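Local structure of 401aa long hypothetical glucose-1-phosphate thymidylyltransferase (Sulfolobus tokodaii, 2GGO) at residues V235-K240 and I253-Y258; I271-Y276 and I289-E294; P279-V284 and V293-S298; S310-S315 and T327-L332; I317-N322 and G360-T365. The protein is a bifunctional enzyme of UDP-N-acetylglucosamine and UDP-N-acetylgalactosamine synthesis that probably also transfers nucleotidyl groups to glucose 1-phosphate. All blocks are in the same frame, centred on the assembly; numbering follows the deposited sequence.

Interaction 1: residues V235-K240 and I253-Y258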
# COMPACT_ATOMS: atom_id res chain seq x y z
N VAL A 235 18.19 5.00 -24.58
CA VAL A 235 19.07 3.91 -24.17
C VAL A 235 20.31 3.92 -25.04
O VAL A 235 20.22 3.85 -26.28
CB VAL A 235 18.38 2.55 -24.31
CG1 VAL A 235 19.32 1.42 -23.93
CG2 VAL A 235 17.13 2.51 -23.47
N GLU A 236 21.48 4.01 -24.40
CA GLU A 236 22.73 4.18 -25.11
C GLU A 236 23.14 2.83 -25.60
O GLU A 236 22.47 1.83 -25.32
CB GLU A 236 23.81 4.72 -24.20
CG GLU A 236 23.57 6.12 -23.70
CD GLU A 236 24.76 6.68 -22.91
OE1 GLU A 236 25.66 5.91 -22.49
OE2 GLU A 236 24.77 7.92 -22.70
N ASP A 237 24.26 2.78 -26.32
CA ASP A 237 24.77 1.49 -26.74
C ASP A 237 25.40 0.73 -25.57
O ASP A 237 25.78 1.32 -24.56
CB ASP A 237 25.65 1.56 -28.00
CG ASP A 237 26.84 2.44 -27.84
OD1 ASP A 237 27.16 2.85 -26.71
OD2 ASP A 237 27.49 2.74 -28.86
N ASN A 238 25.46 -0.58 -25.71
CA ASN A 238 25.91 -1.48 -24.67
C ASN A 238 25.10 -1.52 -23.41
O ASN A 238 25.65 -1.59 -22.33
CB ASN A 238 27.38 -1.24 -24.35
CG ASN A 238 28.23 -1.62 -25.48
OD1 ASN A 238 28.76 -0.76 -26.21
ND2 ASN A 238 28.31 -2.91 -25.72
N VAL A 239 23.79 -1.49 -23.56
CA VAL A 239 22.91 -1.78 -22.48
C VAL A 239 22.29 -3.12 -22.83
O VAL A 239 21.88 -3.32 -23.94
CB VAL A 239 21.88 -0.65 -22.30
CG1 VAL A 239 20.96 -0.96 -21.14
CG2 VAL A 239 22.59 0.66 -22.05
N LYS A 240 22.33 -4.10 -21.93
CA LYS A 240 21.68 -5.36 -22.21
C LYS A 240 20.31 -5.37 -21.55
O LYS A 240 20.20 -5.09 -20.35
CB LYS A 240 22.49 -6.55 -21.69
CG LYS A 240 21.86 -7.95 -21.92
CD LYS A 240 22.02 -8.40 -23.41
CE LYS A 240 22.47 -9.86 -23.56
NZ LYS A 240 23.94 -9.99 -23.32
N ILE A 253 19.35 5.68 -20.09
CA ILE A 253 20.08 4.48 -19.70
C ILE A 253 21.45 4.37 -20.40
O ILE A 253 21.53 4.26 -21.61
CB ILE A 253 19.27 3.22 -19.97
CG1 ILE A 253 17.81 3.42 -19.46
CG2 ILE A 253 19.95 2.05 -19.39
CD1 ILE A 253 17.03 2.19 -19.23
N LYS A 254 22.50 4.40 -19.60
CA LYS A 254 23.87 4.53 -20.05
C LYS A 254 24.52 3.20 -20.17
O LYS A 254 24.11 2.21 -19.55
CB LYS A 254 24.65 5.40 -19.07
CG LYS A 254 23.98 6.74 -18.82
CD LYS A 254 24.90 7.68 -18.08
CE LYS A 254 24.28 9.11 -17.84
NZ LYS A 254 24.99 9.81 -16.71
N SER A 255 25.55 3.18 -21.00
CA SER A 255 26.20 1.96 -21.42
C SER A 255 26.71 1.14 -20.24
O SER A 255 26.99 1.69 -19.17
CB SER A 255 27.33 2.30 -22.40
OG SER A 255 26.84 3.21 -23.39
N GLY A 256 26.78 -0.18 -20.41
CA GLY A 256 27.27 -1.04 -19.36
C GLY A 256 26.15 -1.49 -18.46
O GLY A 256 26.29 -2.45 -17.71
N THR A 257 25.01 -0.81 -18.56
CA THR A 257 23.85 -1.21 -17.79
C THR A 257 23.27 -2.54 -18.24
O THR A 257 23.24 -2.81 -19.42
CB THR A 257 22.78 -0.15 -17.81
OG1 THR A 257 23.32 1.04 -17.26
CG2 THR A 257 21.59 -0.57 -17.01
N TYR A 258 22.85 -3.36 -17.27
CA TYR A 258 22.34 -4.72 -17.51
C TYR A 258 21.03 -4.89 -16.77
O TYR A 258 20.96 -4.72 -15.55
CB TYR A 258 23.32 -5.76 -16.98
CG TYR A 258 23.18 -7.17 -17.54
CD1 TYR A 258 23.92 -7.57 -18.66
CD2 TYR A 258 22.35 -8.12 -16.93
CE1 TYR A 258 23.86 -8.88 -19.14
CE2 TYR A 258 22.28 -9.45 -17.42
CZ TYR A 258 23.04 -9.79 -18.52
OH TYR A 258 23.00 -11.06 -19.01
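Val235 pairs with Ile253 in parallel, and Lys240 pairs with Tyr258 in the same sense after an intervening corner. The two segments are corners on successive coils of the left-handed beta-helix built by hexapeptide repeats. Before the corner, Glu236 N bonds to Ile253 O at 2.8 Å. After it, Lys240 N bonds to Thr257 O at 3.0 Å. Lys254 to Thr257 form a type II turn, and Gly256 N meets Asn238 O from above the carbonyl plane at 2.6 Å. Within the turn, Lys254 O accepts from both the backbone N and OG1 of Thr257.

Val239 fills the corner with both its branches. CG1 of Val239, anti to the backbone N (chi1 -179°), lies 3.6 Å from CG2 of Ile253, and the two side chains meet nearly perpendicular. CG2 of Val239 sits against the carbonyl of Lys254. Glu236 runs extended alongside Lys254. OE1 of Glu236 accepts Ser255 N at 3.1 Å on the anti side, 33° out of the carboxylate plane. The Lys240 chain runs along the Tyr258 ring in the same direction. The Tyr258 hydroxyl bonds to Lys242, and CD1 of Tyr258 lies 3.5 Å from CB of Lys240.

Interaction 2: residues I271-Y276 and I289-E294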
# COMPACT_ATOMS: atom_id res chain seq x y z
N ILE A 271 19.96 6.08 -15.25
CA ILE A 271 20.47 4.77 -14.84
C ILE A 271 21.83 4.64 -15.47
O ILE A 271 22.00 5.00 -16.61
CB ILE A 271 19.60 3.60 -15.38
CG1 ILE A 271 18.13 3.85 -15.10
CG2 ILE A 271 20.01 2.25 -14.70
CD1 ILE A 271 17.89 3.94 -13.61
N GLY A 272 22.80 4.14 -14.72
CA GLY A 272 24.09 3.87 -15.30
C GLY A 272 25.14 4.96 -15.10
O GLY A 272 24.88 5.98 -14.42
N PRO A 273 26.33 4.72 -15.62
CA PRO A 273 26.73 3.55 -16.42
C PRO A 273 26.98 2.34 -15.54
O PRO A 273 27.13 2.51 -14.34
CB PRO A 273 28.06 4.00 -17.00
CG PRO A 273 28.60 4.96 -16.02
CD PRO A 273 27.45 5.66 -15.41
N ASN A 274 26.98 1.13 -16.10
CA ASN A 274 27.44 -0.03 -15.35
C ASN A 274 26.54 -0.27 -14.14
O ASN A 274 26.99 -0.63 -13.06
CB ASN A 274 28.88 0.21 -14.93
CG ASN A 274 29.85 0.29 -16.13
OD1 ASN A 274 29.63 -0.39 -17.14
ND2 ASN A 274 30.92 1.13 -16.03
N SER A 275 25.25 -0.06 -14.30
CA SER A 275 24.28 -0.46 -13.31
C SER A 275 23.72 -1.86 -13.60
O SER A 275 23.71 -2.31 -14.73
CB SER A 275 23.14 0.49 -13.30
OG SER A 275 23.58 1.76 -12.90
N TYR A 276 23.15 -2.49 -12.59
CA TYR A 276 22.56 -3.82 -12.78
C TYR A 276 21.17 -3.79 -12.18
O TYR A 276 21.05 -3.75 -10.99
CB TYR A 276 23.39 -4.88 -12.08
CG TYR A 276 23.03 -6.38 -12.23
CD1 TYR A 276 22.12 -6.84 -13.17
CD2 TYR A 276 23.59 -7.33 -11.37
CE1 TYR A 276 21.82 -8.22 -13.27
CE2 TYR A 276 23.28 -8.70 -11.45
CZ TYR A 276 22.40 -9.12 -12.42
OH TYR A 276 22.11 -10.44 -12.54
N ILE A 289 20.19 5.77 -10.33
CA ILE A 289 20.84 4.48 -10.06
C ILE A 289 22.15 4.55 -10.85
O ILE A 289 22.11 4.49 -12.10
CB ILE A 289 19.97 3.27 -10.51
CG1 ILE A 289 18.59 3.28 -9.87
CG2 ILE A 289 20.67 1.95 -10.21
CD1 ILE A 289 18.50 3.09 -8.38
N GLY A 290 23.27 4.64 -10.12
CA GLY A 290 24.67 4.90 -10.63
C GLY A 290 25.54 3.72 -10.88
O GLY A 290 25.06 2.59 -10.90
N ALA A 291 26.84 3.94 -11.04
CA ALA A 291 27.77 2.90 -11.43
C ALA A 291 28.02 2.00 -10.26
O ALA A 291 28.23 2.51 -9.14
CB ALA A 291 29.06 3.49 -11.93
N SER A 292 28.09 0.70 -10.54
CA SER A 292 28.20 -0.32 -9.52
C SER A 292 27.12 -0.32 -8.49
O SER A 292 27.42 -0.61 -7.31
CB SER A 292 29.55 -0.26 -8.78
OG SER A 292 30.68 -0.30 -9.64
N VAL A 293 25.89 -0.01 -8.91
CA VAL A 293 24.72 -0.11 -8.05
C VAL A 293 23.85 -1.24 -8.54
O VAL A 293 23.53 -1.35 -9.76
CB VAL A 293 23.94 1.24 -7.99
CG1 VAL A 293 22.64 1.08 -7.22
CG2 VAL A 293 24.81 2.31 -7.41
N GLU A 294 23.43 -2.12 -7.62
CA GLU A 294 22.59 -3.24 -8.04
C GLU A 294 21.29 -3.13 -7.19
O GLU A 294 21.33 -2.83 -5.99
CB GLU A 294 23.35 -4.58 -7.87
CG GLU A 294 22.55 -5.93 -8.25
CD GLU A 294 23.24 -7.21 -7.82
OE1 GLU A 294 24.48 -7.31 -7.73
OE2 GLU A 294 22.53 -8.19 -7.54
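The ring of Tyr276 lies alongside the extended chain of Glu294, both leaving neighbouring strands in the same direction. CD2 of Tyr276 is 3.6 Å from CD of Glu294, and the ring and carboxylate planes are 47° apart. Both polar ends have further partners. Tyr276 OH bonds to Glu260, and OE2 of Glu294 forms a salt bridge with Arg278.

Three backbone bonds tie the coils together around the corner. Gly272 N reaches Ile289 O at 2.7 Å, and Tyr276 N reaches Val293 O at 3.1 Å. Between them Ser292 N meets Asn274 O from above the carbonyl plane. The peptide before Pro273 is cis, and the carbonyl of Pro273 receives a CA-H contact from Ala291, with O and CA 3.0 Å apart.

Ser275 is buried at the corner. With chi1 at -64°, OG of Ser275 stands beside its own backbone N and donates to Gly290 O at 2.6 Å. The donor sits 55° out of that carbonyl plane. On the interior side, CD1 of Ile271 packs on CB of Ile289 at 3.8 Å. Leu277 and Leu283 touch both isoleucines. Isoleucines stacked in register inside, with a small residue at the corner and parallel coils, are the pattern of the left-handed beta-helix of hexapeptide-repeat transferases.

Interaction 3: residues P279-V284 and V293-S298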
# COMPACT_ATOMS: atom_id res chain seq x y z
N PRO A 279 15.28 -8.52 -11.56
CA PRO A 279 13.81 -8.66 -11.53
C PRO A 279 13.12 -7.98 -10.35
O PRO A 279 13.52 -8.12 -9.16
CB PRO A 279 13.62 -10.18 -11.46
CG PRO A 279 14.79 -10.71 -12.32
CD PRO A 279 15.96 -9.80 -11.89
N TYR A 280 12.05 -7.27 -10.68
CA TYR A 280 11.15 -6.59 -9.75
C TYR A 280 11.74 -5.32 -9.19
O TYR A 280 11.38 -4.89 -8.12
CB TYR A 280 10.55 -7.52 -8.69
CG TYR A 280 9.70 -8.55 -9.38
CD1 TYR A 280 8.50 -8.17 -10.01
CD2 TYR A 280 10.11 -9.89 -9.47
CE1 TYR A 280 7.69 -9.10 -10.69
CE2 TYR A 280 9.32 -10.84 -10.14
CZ TYR A 280 8.12 -10.43 -10.76
OH TYR A 280 7.34 -11.35 -11.43
N THR A 281 12.60 -4.70 -10.00
CA THR A 281 13.12 -3.38 -9.70
C THR A 281 12.06 -2.40 -10.18
O THR A 281 11.74 -2.39 -11.33
CB THR A 281 14.43 -3.13 -10.42
OG1 THR A 281 15.45 -3.92 -9.77
CG2 THR A 281 14.82 -1.64 -10.32
N ILE A 282 11.57 -1.57 -9.27
CA ILE A 282 10.54 -0.59 -9.59
C ILE A 282 11.05 0.78 -9.22
O ILE A 282 11.16 1.11 -8.06
CB ILE A 282 9.16 -0.97 -8.86
CG1 ILE A 282 8.55 -2.23 -9.54
CG2 ILE A 282 8.12 0.22 -8.80
CD1 ILE A 282 8.25 -3.31 -8.48
N LEU A 283 11.40 1.60 -10.20
CA LEU A 283 11.82 2.94 -9.83
C LEU A 283 10.69 3.84 -10.17
O LEU A 283 10.43 4.01 -11.38
CB LEU A 283 13.05 3.36 -10.66
CG LEU A 283 14.10 2.24 -10.59
CD1 LEU A 283 15.18 2.37 -11.72
CD2 LEU A 283 14.72 2.28 -9.24
N VAL A 284 10.02 4.45 -9.19
CA VAL A 284 8.73 5.09 -9.50
C VAL A 284 8.80 6.33 -10.39
O VAL A 284 7.97 6.50 -11.29
CB VAL A 284 7.76 5.31 -8.31
CG1 VAL A 284 7.88 4.31 -7.20
CG2 VAL A 284 7.66 6.74 -7.86
N VAL A 293 25.89 -0.01 -8.91
CA VAL A 293 24.72 -0.11 -8.05
C VAL A 293 23.85 -1.24 -8.54
O VAL A 293 23.53 -1.35 -9.76
CB VAL A 293 23.94 1.24 -7.99
CG1 VAL A 293 22.64 1.08 -7.22
CG2 VAL A 293 24.81 2.31 -7.41
N GLU A 294 23.43 -2.12 -7.62
CA GLU A 294 22.59 -3.24 -8.04
C GLU A 294 21.29 -3.13 -7.19
O GLU A 294 21.33 -2.83 -5.99
CB GLU A 294 23.35 -4.58 -7.87
CG GLU A 294 22.55 -5.93 -8.25
CD GLU A 294 23.24 -7.21 -7.82
OE1 GLU A 294 24.48 -7.31 -7.73
OE2 GLU A 294 22.53 -8.19 -7.54
N VAL A 295 20.14 -3.36 -7.83
CA VAL A 295 18.84 -3.33 -7.17
C VAL A 295 18.07 -4.57 -7.57
O VAL A 295 18.18 -5.03 -8.71
CB VAL A 295 18.02 -2.06 -7.60
CG1 VAL A 295 16.62 -2.06 -6.98
CG2 VAL A 295 18.76 -0.80 -7.24
N LYS A 296 17.33 -5.13 -6.60
CA LYS A 296 16.53 -6.30 -6.85
C LYS A 296 15.28 -6.25 -6.01
O LYS A 296 15.34 -5.98 -4.79
CB LYS A 296 17.31 -7.56 -6.44
CG LYS A 296 16.70 -8.84 -7.02
CD LYS A 296 16.77 -9.93 -5.99
CE LYS A 296 16.50 -9.47 -4.63
NZ LYS A 296 16.35 -10.68 -3.73
N GLU A 297 14.16 -6.56 -6.62
CA GLU A 297 12.90 -6.60 -5.87
C GLU A 297 12.72 -5.51 -4.86
O GLU A 297 12.53 -5.76 -3.66
CB GLU A 297 12.74 -7.93 -5.15
CG GLU A 297 11.27 -8.24 -4.96
CD GLU A 297 11.01 -9.72 -4.86
OE1 GLU A 297 10.34 -10.16 -3.91
OE2 GLU A 297 11.51 -10.45 -5.75
N SER A 298 12.72 -4.28 -5.32
CA SER A 298 12.48 -3.15 -4.40
C SER A 298 11.72 -2.06 -5.10
O SER A 298 11.74 -1.97 -6.31
CB SER A 298 13.82 -2.54 -3.91
OG SER A 298 14.74 -3.59 -3.71
O HOH W 1 13.89 -10.45 -8.14
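The side chains of Thr281 and Val295 meet nearly perpendicular on the buried side of this contact. CG2 of Thr281 lies 3.8 Å from CG1 of Val295. The threonine hydroxyl is held by Arg278 O. Just beyond, Ile282 N bonds to Ser298 O at 3.0 Å, nearly in line with the carbonyl. This is the close part of the contact between neighbouring coils of the left-handed beta-helix.

The corner next to it is looser and partly exposed, with a water in it. The bond from Ser298 N to Tyr280 O is weak and bent. Glu297 N donates to Pro279 O at 3.0 Å from a tilted direction. A water gives a second hydrogen bond to the same Pro279 O, at 2.6 Å. That water also leans weakly on OE2 of Glu297. Tyr280 and Glu297 run alongside each other, with CB of Tyr280 3.9 Å from CG of Glu297. Ring and carboxylate planes are nearly perpendicular, at 86°. With CG anti to the backbone N (chi1 -152°) and the chain extended, Glu297 carries its carboxylate to the side of the Tyr280 ring.

Both side chains reach helix 212-225. Lys220 forms a salt bridge with OE1 of Glu297 and a cation-pi contact with the Tyr280 ring, while Tyr280 OH bonds to Asp224. The lysine probably offsets the glutamate's charge, and these polar links fasten the beta-helix corner to the helix.

Interaction 4: residues S310-S315 and T327-L332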
# COMPACT_ATOMS: atom_id res chain seq x y z
N SER A 310 26.49 0.36 -4.30
CA SER A 310 25.35 0.01 -3.48
C SER A 310 24.57 -1.21 -3.97
O SER A 310 24.46 -1.51 -5.22
CB SER A 310 24.50 1.27 -3.31
OG SER A 310 25.01 2.01 -2.17
N TYR A 311 24.08 -2.01 -3.02
CA TYR A 311 23.18 -3.08 -3.32
C TYR A 311 21.87 -2.77 -2.58
O TYR A 311 21.90 -2.59 -1.37
CB TYR A 311 23.78 -4.43 -2.77
CG TYR A 311 22.82 -5.58 -2.99
CD1 TYR A 311 22.34 -5.86 -4.23
CD2 TYR A 311 22.27 -6.22 -1.94
CE1 TYR A 311 21.36 -6.83 -4.40
CE2 TYR A 311 21.39 -7.19 -2.07
CZ TYR A 311 20.92 -7.52 -3.29
OH TYR A 311 19.97 -8.51 -3.40
N VAL A 312 20.72 -2.77 -3.27
CA VAL A 312 19.39 -2.65 -2.62
C VAL A 312 18.60 -3.87 -3.00
O VAL A 312 18.30 -4.06 -4.16
CB VAL A 312 18.62 -1.35 -3.09
CG1 VAL A 312 17.30 -1.11 -2.40
CG2 VAL A 312 19.49 -0.11 -2.83
N GLY A 313 18.24 -4.72 -2.05
CA GLY A 313 17.56 -5.98 -2.39
C GLY A 313 16.37 -6.03 -1.48
O GLY A 313 16.44 -5.46 -0.40
N ASP A 314 15.19 -6.40 -2.01
CA ASP A 314 13.97 -6.60 -1.22
C ASP A 314 13.57 -5.49 -0.29
O ASP A 314 13.09 -5.73 0.84
CB ASP A 314 14.15 -7.81 -0.38
CG ASP A 314 14.49 -9.03 -1.23
OD1 ASP A 314 13.52 -9.50 -1.88
OD2 ASP A 314 15.70 -9.50 -1.26
N SER A 315 13.71 -4.28 -0.73
CA SER A 315 13.46 -3.14 0.13
C SER A 315 12.43 -2.17 -0.38
O SER A 315 12.05 -2.23 -1.55
CB SER A 315 14.76 -2.39 0.32
OG SER A 315 15.81 -3.38 0.60
N THR A 327 26.51 2.39 0.80
CA THR A 327 25.52 1.87 1.81
C THR A 327 25.06 0.54 1.27
O THR A 327 24.73 0.53 0.08
CB THR A 327 24.43 2.84 1.71
OG1 THR A 327 24.95 4.16 1.87
CG2 THR A 327 23.13 2.48 2.48
N LEU A 328 24.71 -0.47 2.07
CA LEU A 328 24.46 -1.82 1.61
C LEU A 328 23.35 -2.17 2.56
O LEU A 328 23.37 -1.79 3.69
CB LEU A 328 25.55 -2.84 1.91
CG LEU A 328 26.90 -2.37 1.45
CD1 LEU A 328 27.95 -3.21 1.67
CD2 LEU A 328 26.57 -2.65 -0.09
N ILE A 329 22.29 -2.71 2.03
CA ILE A 329 21.24 -3.33 2.79
C ILE A 329 21.39 -4.83 2.81
O ILE A 329 21.60 -5.47 1.78
CB ILE A 329 19.82 -2.94 2.21
CG1 ILE A 329 19.72 -1.41 2.13
CG2 ILE A 329 18.72 -3.63 3.14
CD1 ILE A 329 18.42 -0.91 1.67
N ALA A 330 21.24 -5.43 3.97
CA ALA A 330 21.28 -6.84 4.09
C ALA A 330 19.85 -7.35 3.92
O ALA A 330 18.94 -6.75 4.46
CB ALA A 330 21.71 -7.15 5.44
N ASN A 331 19.63 -8.46 3.22
CA ASN A 331 18.27 -8.98 3.10
C ASN A 331 18.09 -10.40 3.64
O ASN A 331 17.05 -11.01 3.40
CB ASN A 331 17.75 -8.91 1.67
CG ASN A 331 18.69 -9.45 0.71
OD1 ASN A 331 19.83 -9.74 1.03
ND2 ASN A 331 18.25 -9.56 -0.52
N LEU A 332 19.06 -10.88 4.40
CA LEU A 332 19.07 -12.25 4.92
C LEU A 332 19.73 -12.31 6.31
O LEU A 332 20.83 -11.80 6.45
CB LEU A 332 19.84 -13.11 3.95
CG LEU A 332 19.92 -14.63 4.01
CD1 LEU A 332 18.61 -15.19 3.46
CD2 LEU A 332 21.03 -14.98 3.13
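OD2 of Asp314 is gripped by Asn331 and Lys296. ND2 of Asn331 donates to OD2 of Asp314 at 2.7 Å, with an N-H...O angle of 159° and the oxygen near the amide plane. Lys296 NZ adds a salt bridge, and Arg352 pairs with OD1. Two cations at a buried carboxylate would probably favour its charged form. Asn331 has CG between its backbone N and carbonyl carbon (chi1 49°), which turns the amide towards Asp314. ND2 of Asn331 also lies at the edge of the Tyr311 ring, 3.5 Å from Tyr311 OH, with ring and amide planes 67° apart.

At the far end, Ser310 OG donates to Thr327 O at 2.7 Å, in the carbonyl plane and on a lone pair. The backbones between are less closely joined. Ile329 N reaches Tyr311 O in a straight but weak bond of 3.4 Å. Ile329 turns inward. CD1 of Ile329 lies 4.2 Å from CG1 of Val312 and 3.7 Å from OG of Ser315. Phe323 packs against both Ile329 and Val312. Side-chain bonds at both ends thus join strand 311-313 to strand 328-329, on successive coils of a left-handed parallel beta-helix.

Interaction 5: residues I317-N322 and G360-T365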
# COMPACT_ATOMS: atom_id res chain seq x y z
N ILE A 317 12.02 1.95 -0.51
CA ILE A 317 12.72 3.20 -0.17
C ILE A 317 11.87 4.39 -0.58
O ILE A 317 11.45 4.49 -1.71
CB ILE A 317 14.08 3.26 -0.87
CG1 ILE A 317 15.03 2.21 -0.35
CG2 ILE A 317 14.77 4.59 -0.74
CD1 ILE A 317 16.25 2.20 -1.34
N ALA A 318 11.64 5.31 0.35
CA ALA A 318 10.61 6.28 0.12
C ALA A 318 11.13 7.44 -0.73
O ALA A 318 12.09 7.20 -1.53
CB ALA A 318 9.98 6.70 1.40
N GLU A 319 10.54 8.63 -0.67
CA GLU A 319 10.91 9.69 -1.61
C GLU A 319 12.06 10.53 -1.15
O GLU A 319 12.27 10.70 0.02
CB GLU A 319 9.69 10.60 -1.95
CG GLU A 319 9.16 11.58 -0.78
CD GLU A 319 8.42 10.89 0.33
OE1 GLU A 319 8.20 9.70 0.23
OE2 GLU A 319 8.04 11.54 1.35
N ASP A 320 12.79 11.07 -2.11
CA ASP A 320 13.95 11.94 -1.89
C ASP A 320 14.98 11.39 -0.89
O ASP A 320 15.47 12.11 -0.04
CB ASP A 320 13.49 13.37 -1.59
CG ASP A 320 12.59 13.95 -2.72
OD1 ASP A 320 12.96 13.81 -3.93
OD2 ASP A 320 11.50 14.57 -2.42
N VAL A 321 15.30 10.10 -1.02
CA VAL A 321 16.33 9.47 -0.21
C VAL A 321 17.61 9.57 -0.98
O VAL A 321 17.57 9.59 -2.22
CB VAL A 321 15.97 8.00 0.15
CG1 VAL A 321 17.14 7.30 1.11
CG2 VAL A 321 14.67 8.01 1.01
N ASN A 322 18.74 9.75 -0.29
CA ASN A 322 20.04 9.67 -0.98
C ASN A 322 20.87 8.65 -0.31
O ASN A 322 21.03 8.77 0.82
CB ASN A 322 20.83 11.01 -0.98
CG ASN A 322 20.04 12.17 -1.67
OD1 ASN A 322 19.88 12.21 -2.88
ND2 ASN A 322 19.47 13.06 -0.85
N GLY A 360 12.33 5.79 5.21
CA GLY A 360 11.49 6.96 5.11
C GLY A 360 11.97 7.99 4.12
O GLY A 360 13.14 7.98 3.73
N GLY A 361 11.07 8.86 3.67
CA GLY A 361 11.41 9.97 2.86
C GLY A 361 12.51 10.86 3.39
O GLY A 361 12.60 11.13 4.60
N HIS A 362 13.34 11.34 2.48
CA HIS A 362 14.32 12.41 2.79
C HIS A 362 15.41 11.96 3.74
O HIS A 362 16.10 12.77 4.36
CB HIS A 362 13.67 13.66 3.41
CG HIS A 362 12.60 14.26 2.55
ND1 HIS A 362 12.88 15.14 1.52
CD2 HIS A 362 11.25 14.13 2.58
CE1 HIS A 362 11.74 15.53 0.96
NE2 HIS A 362 10.75 14.86 1.54
N VAL A 363 15.54 10.66 3.89
CA VAL A 363 16.73 10.06 4.44
C VAL A 363 18.03 10.26 3.67
O VAL A 363 18.10 10.21 2.41
CB VAL A 363 16.44 8.55 4.84
CG1 VAL A 363 17.76 7.75 5.08
CG2 VAL A 363 15.64 8.49 5.99
N ARG A 364 19.14 10.43 4.41
CA ARG A 364 20.46 10.55 3.75
C ARG A 364 21.37 9.57 4.48
O ARG A 364 21.43 9.64 5.66
CB ARG A 364 21.02 12.00 3.78
CG ARG A 364 22.43 12.07 3.06
CD ARG A 364 23.04 13.49 2.73
NE ARG A 364 22.42 14.19 1.58
CZ ARG A 364 22.72 14.02 0.27
NH1 ARG A 364 23.63 13.12 -0.15
NH2 ARG A 364 22.07 14.77 -0.65
N THR A 365 21.99 8.60 3.82
CA THR A 365 22.87 7.75 4.66
C THR A 365 24.28 8.22 4.36
O THR A 365 24.55 8.64 3.25
CB THR A 365 22.78 6.32 4.30
OG1 THR A 365 23.20 6.26 2.90
CG2 THR A 365 21.39 5.90 4.25
O HOH W 2 8.07 14.59 1.25
O HOH W 3 17.86 12.91 1.01
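Glu319 and His362 meet where two neighbouring coils of the left-handed beta-helix turn a corner together. Glu319 O accepts His362 N at 2.8 Å. Past the corner the coils pair in parallel. Asn322 N donates to Val363 O at 2.8 Å, and Asn322 O takes Thr365 N at 3.2 Å. Gly360 to Val363 form a type II turn.

Waters also serve acceptors here. One molecule donates to Asp320 O at 2.7 Å and to Val363 O at 3.1 Å, giving the latter a second partner. Another joins the side chains at the corner. It donates to OE2 of Glu319 and lies 2.7 Å from NE2 of His362, at the ring edge and in its plane. The Glu319 chain is bent, and its carboxylate also binds Thr20 and Arg21, so it links the beta-helix to the N-terminal part of the chain. The His362 ring stacks with Tyr380, and Asp320 lies alongside it. Ser304 OG is hydrogen-bonded to both Ala318 O and Val321 N.

Inside the coil, CG1 of Val321 packs 4.0 Å from CB of Val363. Outside, the amide of Asn322 stacks over a face of the Arg364 guanidinium, with planes 13° apart. ND2 of Asn322 is 3.1 Å from NH2 of Arg364, a contact of two donors and not a hydrogen bond.

All five contacts join coils of the C-terminal left-handed beta-helix. Interactions 1 and 2 are corners of one edge, with centres about 10 Å apart, and Tyr258 N probably bonds to Ser275 O between them. Interaction 2 shares Val293 and Glu294 with interaction 3, which lies towards helix 212-225. Strands 294-296 and 311-313 are neighbours in one sheet and carry the stack on to interaction 4. Interactions 4 and 5 alternate along the chain and meet through the hydroxyls of Thr327 and Thr365. Interactions 1 and 5 are centred about 26 Å apart. The series therefore follows the domain along successive coils, away from the probable nucleotide and sugar-phosphate sites of the N-terminal domain.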